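Local coordinates for protein flap endonuclease 1 (Desulfurococcus amylolyticus, PDB 3ORY) that probably cleaves 5' flaps from branched DNA during replication and repair in a hyperthermophilic archaeon, at residues E28-L33 with R200-S205. Residues are numbered along the deposited sequence; the frame is centred on the assembly and turned at random.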
ATOM      1  N   GLU A  28       3.138   2.990 -18.679  1.00 55.84           N
ATOM      2  CA  GLU A  28       4.360   3.747 -18.987  1.00 57.86           C
ATOM      3  C   GLU A  28       4.581   4.964 -18.092  1.00 58.37           C
ATOM      4  O   GLU A  28       5.702   5.199 -17.630  1.00 58.97           O
ATOM      5  CB  GLU A  28       4.451   4.112 -20.472  1.00 58.97           C
ATOM      6  CG  GLU A  28       4.777   2.913 -21.379  1.00 60.64           C
ATOM      7  CD  GLU A  28       5.858   1.969 -20.812  1.00 61.56           C
ATOM      8  OE1 GLU A  28       6.896   2.448 -20.299  1.00 62.54           O
ATOM      9  OE2 GLU A  28       5.668   0.736 -20.894  1.00 61.52           O
ATOM     10  N   ASP A  29       3.511   5.719 -17.843  1.00 58.72           N
ATOM     11  CA  ASP A  29       3.500   6.754 -16.797  1.00 58.68           C
ATOM     12  C   ASP A  29       2.081   7.005 -16.285  1.00 57.59           C
ATOM     13  O   ASP A  29       1.103   6.532 -16.870  1.00 58.01           O
ATOM     14  CB  ASP A  29       4.147   8.066 -17.281  1.00 59.86           C
ATOM     15  CG  ASP A  29       3.594   8.547 -18.624  1.00 62.25           C
ATOM     16  OD1 ASP A  29       2.539   8.042 -19.080  1.00 63.91           O
ATOM     17  OD2 ASP A  29       4.229   9.441 -19.229  1.00 64.87           O
ATOM     18  N   LEU A  30       1.981   7.762 -15.200  1.00 56.51           N
ATOM     19  CA  LEU A  30       0.703   8.104 -14.584  1.00 55.09           C
ATOM     20  C   LEU A  30      -0.363   8.625 -15.562  1.00 54.81           C
ATOM     21  O   LEU A  30      -1.541   8.303 -15.414  1.00 54.14           O
ATOM     22  CB  LEU A  30       0.937   9.111 -13.452  1.00 54.97           C
ATOM     23  CG  LEU A  30       1.101   8.673 -11.990  1.00 54.61           C
ATOM     24  CD1 LEU A  30       1.709   7.291 -11.822  1.00 54.93           C
ATOM     25  CD2 LEU A  30       1.916   9.712 -11.220  1.00 55.43           C
ATOM     26  N   ARG A  31       0.055   9.402 -16.566  1.00 54.82           N
ATOM     27  CA  ARG A  31      -0.877  10.092 -17.470  1.00 54.52           C
ATOM     28  C   ARG A  31      -1.769   9.147 -18.288  1.00 53.52           C
ATOM     29  O   ARG A  31      -2.890   9.512 -18.651  1.00 53.27           O
ATOM     30  CB  ARG A  31      -0.130  11.076 -18.387  1.00 56.08           C
ATOM     31  CG  ARG A  31      -0.907  12.359 -18.751  1.00 58.47           C
ATOM     32  CD  ARG A  31      -1.940  12.134 -19.880  1.00 62.89           C
ATOM     33  NE  ARG A  31      -2.339  13.357 -20.592  1.00 66.06           N
ATOM     34  CZ  ARG A  31      -3.195  14.274 -20.134  1.00 67.34           C
ATOM     35  NH1 ARG A  31      -3.759  14.149 -18.934  1.00 66.22           N
ATOM     36  NH2 ARG A  31      -3.477  15.339 -20.880  1.00 68.90           N
ATOM     37  N   ILE A  32      -1.292   7.935 -18.565  1.00 52.27           N
ATOM     38  CA  ILE A  32      -2.120   6.939 -19.258  1.00 51.51           C
ATOM     39  C   ILE A  32      -3.477   6.713 -18.545  1.00 49.73           C
ATOM     40  O   ILE A  32      -4.493   6.452 -19.191  1.00 49.63           O
ATOM     41  CB  ILE A  32      -1.330   5.616 -19.538  1.00 51.75           C
ATOM     42  CG1 ILE A  32      -0.689   5.658 -20.935  1.00 53.63           C
ATOM     43  CG2 ILE A  32      -2.222   4.382 -19.452  1.00 51.34           C
ATOM     44  CD1 ILE A  32       0.758   6.129 -20.960  1.00 55.33           C
ATOM     45  N   LEU A  33      -3.488   6.869 -17.221  1.00 47.74           N
ATOM     46  CA  LEU A  33      -4.706   6.685 -16.419  1.00 45.86           C
ATOM     47  C   LEU A  33      -5.546   7.960 -16.261  1.00 45.38           C
ATOM     48  O   LEU A  33      -6.463   8.003 -15.436  1.00 44.21           O
ATOM     49  CB  LEU A  33      -4.348   6.120 -15.035  1.00 44.87           C
ATOM     50  CG  LEU A  33      -3.724   4.719 -14.949  1.00 44.45           C
ATOM     51  CD1 LEU A  33      -3.158   4.470 -13.549  1.00 43.53           C
ATOM     52  CD2 LEU A  33      -4.721   3.634 -15.326  1.00 44.09           C
ATOM     53  N   ARG A 200      -0.534  -1.290  -8.972  1.00 31.62           N
ATOM     54  CA  ARG A 200       0.588  -1.243  -8.037  1.00 32.05           C
ATOM     55  C   ARG A 200       1.578  -0.152  -8.414  1.00 32.57           C
ATOM     56  O   ARG A 200       1.618   0.280  -9.572  1.00 32.77           O
ATOM     57  CB  ARG A 200       1.306  -2.592  -7.975  1.00 32.05           C
ATOM     58  CG  ARG A 200       0.446  -3.728  -7.428  1.00 32.54           C
ATOM     59  CD  ARG A 200       1.250  -5.019  -7.354  1.00 32.80           C
ATOM     60  NE  ARG A 200       2.206  -5.000  -6.245  1.00 32.89           N
ATOM     61  CZ  ARG A 200       3.527  -4.896  -6.363  1.00 33.86           C
ATOM     62  NH1 ARG A 200       4.106  -4.800  -7.559  1.00 33.57           N
ATOM     63  NH2 ARG A 200       4.275  -4.897  -5.268  1.00 33.33           N
ATOM     64  N   ASN A 201       2.367   0.278  -7.424  1.00 32.51           N
ATOM     65  CA  ASN A 201       3.465   1.261  -7.582  1.00 33.32           C
ATOM     66  C   ASN A 201       3.034   2.721  -7.707  1.00 33.74           C
ATOM     67  O   ASN A 201       3.876   3.605  -7.869  1.00 34.41           O
ATOM     68  CB  ASN A 201       4.421   0.891  -8.733  1.00 34.16           C
ATOM     69  CG  ASN A 201       5.013  -0.504  -8.590  1.00 34.58           C
ATOM     70  OD1 ASN A 201       5.315  -1.169  -9.586  1.00 37.10           O
ATOM     71  ND2 ASN A 201       5.201  -0.943  -7.365  1.00 32.57           N
ATOM     72  N   LEU A 202       1.733   2.977  -7.632  1.00 33.98           N
ATOM     73  CA  LEU A 202       1.215   4.334  -7.790  1.00 35.04           C
ATOM     74  C   LEU A 202       1.754   5.295  -6.729  1.00 34.94           C
ATOM     75  O   LEU A 202       1.945   6.473  -7.001  1.00 35.36           O
ATOM     76  CB  LEU A 202      -0.313   4.331  -7.793  1.00 35.29           C
ATOM     77  CG  LEU A 202      -1.018   5.544  -8.396  1.00 36.77           C
ATOM     78  CD1 LEU A 202      -1.029   5.508  -9.932  1.00 39.84           C
ATOM     79  CD2 LEU A 202      -2.433   5.631  -7.847  1.00 38.50           C
ATOM     80  N   THR A 203       2.028   4.790  -5.529  1.00 34.91           N
ATOM     81  CA  THR A 203       2.512   5.648  -4.447  1.00 35.03           C
ATOM     82  C   THR A 203       4.031   5.814  -4.461  1.00 36.24           C
ATOM     83  O   THR A 203       4.568   6.625  -3.714  1.00 35.69           O
ATOM     84  CB  THR A 203       2.073   5.129  -3.064  1.00 34.37           C
ATOM     85  OG1 THR A 203       2.559   3.794  -2.887  1.00 33.40           O
ATOM     86  CG2 THR A 203       0.551   5.146  -2.947  1.00 32.86           C
ATOM     87  N   ILE A 204       4.717   5.053  -5.317  1.00 37.61           N
ATOM     88  CA  ILE A 204       6.181   5.031  -5.321  1.00 39.23           C
ATOM     89  C   ILE A 204       6.823   5.128  -6.709  1.00 41.32           C
ATOM     90  O   ILE A 204       8.033   4.943  -6.830  1.00 41.50           O
ATOM     91  CB  ILE A 204       6.756   3.763  -4.606  1.00 38.99           C
ATOM     92  CG1 ILE A 204       6.277   2.469  -5.295  1.00 38.61           C
ATOM     93  CG2 ILE A 204       6.444   3.785  -3.101  1.00 37.63           C
ATOM     94  CD1 ILE A 204       7.111   1.208  -4.955  1.00 37.80           C
ATOM     95  N   SER A 205       6.026   5.402  -7.743  1.00 43.17           N
ATOM     96  CA  SER A 205       6.533   5.403  -9.124  1.00 45.86           C
ATOM     97  C   SER A 205       7.499   6.558  -9.389  1.00 48.22           C
ATOM     98  O   SER A 205       7.515   7.550  -8.656  1.00 47.85           O
ATOM     99  CB  SER A 205       5.391   5.386 -10.151  1.00 45.50           C
ATOM    100  OG  SER A 205       4.530   6.501 -10.012  1.00 45.91           O
TER
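The hydroxyl OG of Ser205 lies 3.4 Å from the methyl CD1 of Leu30, a van der Waals contact because CD1 is apolar; OG is hydrogen-bonded elsewhere in the structure. The two segments lie in loops that join strands of the mixed sheet of the PIN-like nuclease core: 28-33, with a 3-10 turn at 30-32, links strands 24-26 and 37-41, while 200-205 starts at the end of strand 197-200 and leads to strand 206-209. No hydrogen bond joins them; the contact is made by leucine methyls and Ser205 OG. CD1 of Leu30 also meets CD1 of Leu202 at 3.8 Å, the two side chains meeting at a slant. With CG of Leu202 anti to the backbone N (chi1 -160°), its CD1 extends to the 3-10 turn. Leucine's apolar, branched end suits a contact of methyls, and a short serine side chain is consistent with the close approach of Leu30. Pro221 of strand 216-225 touches both Leu30 and Ser205, and Arg78 binds the backbone O of Ser205. Within the turn, Leu33 N donates to Leu30 O at 3.0 Å, and this three-residue spacing is consistent with both CB atoms pointing toward 200-205; there Leu33 CD1 stands 4.3 Å from Leu202 CD1.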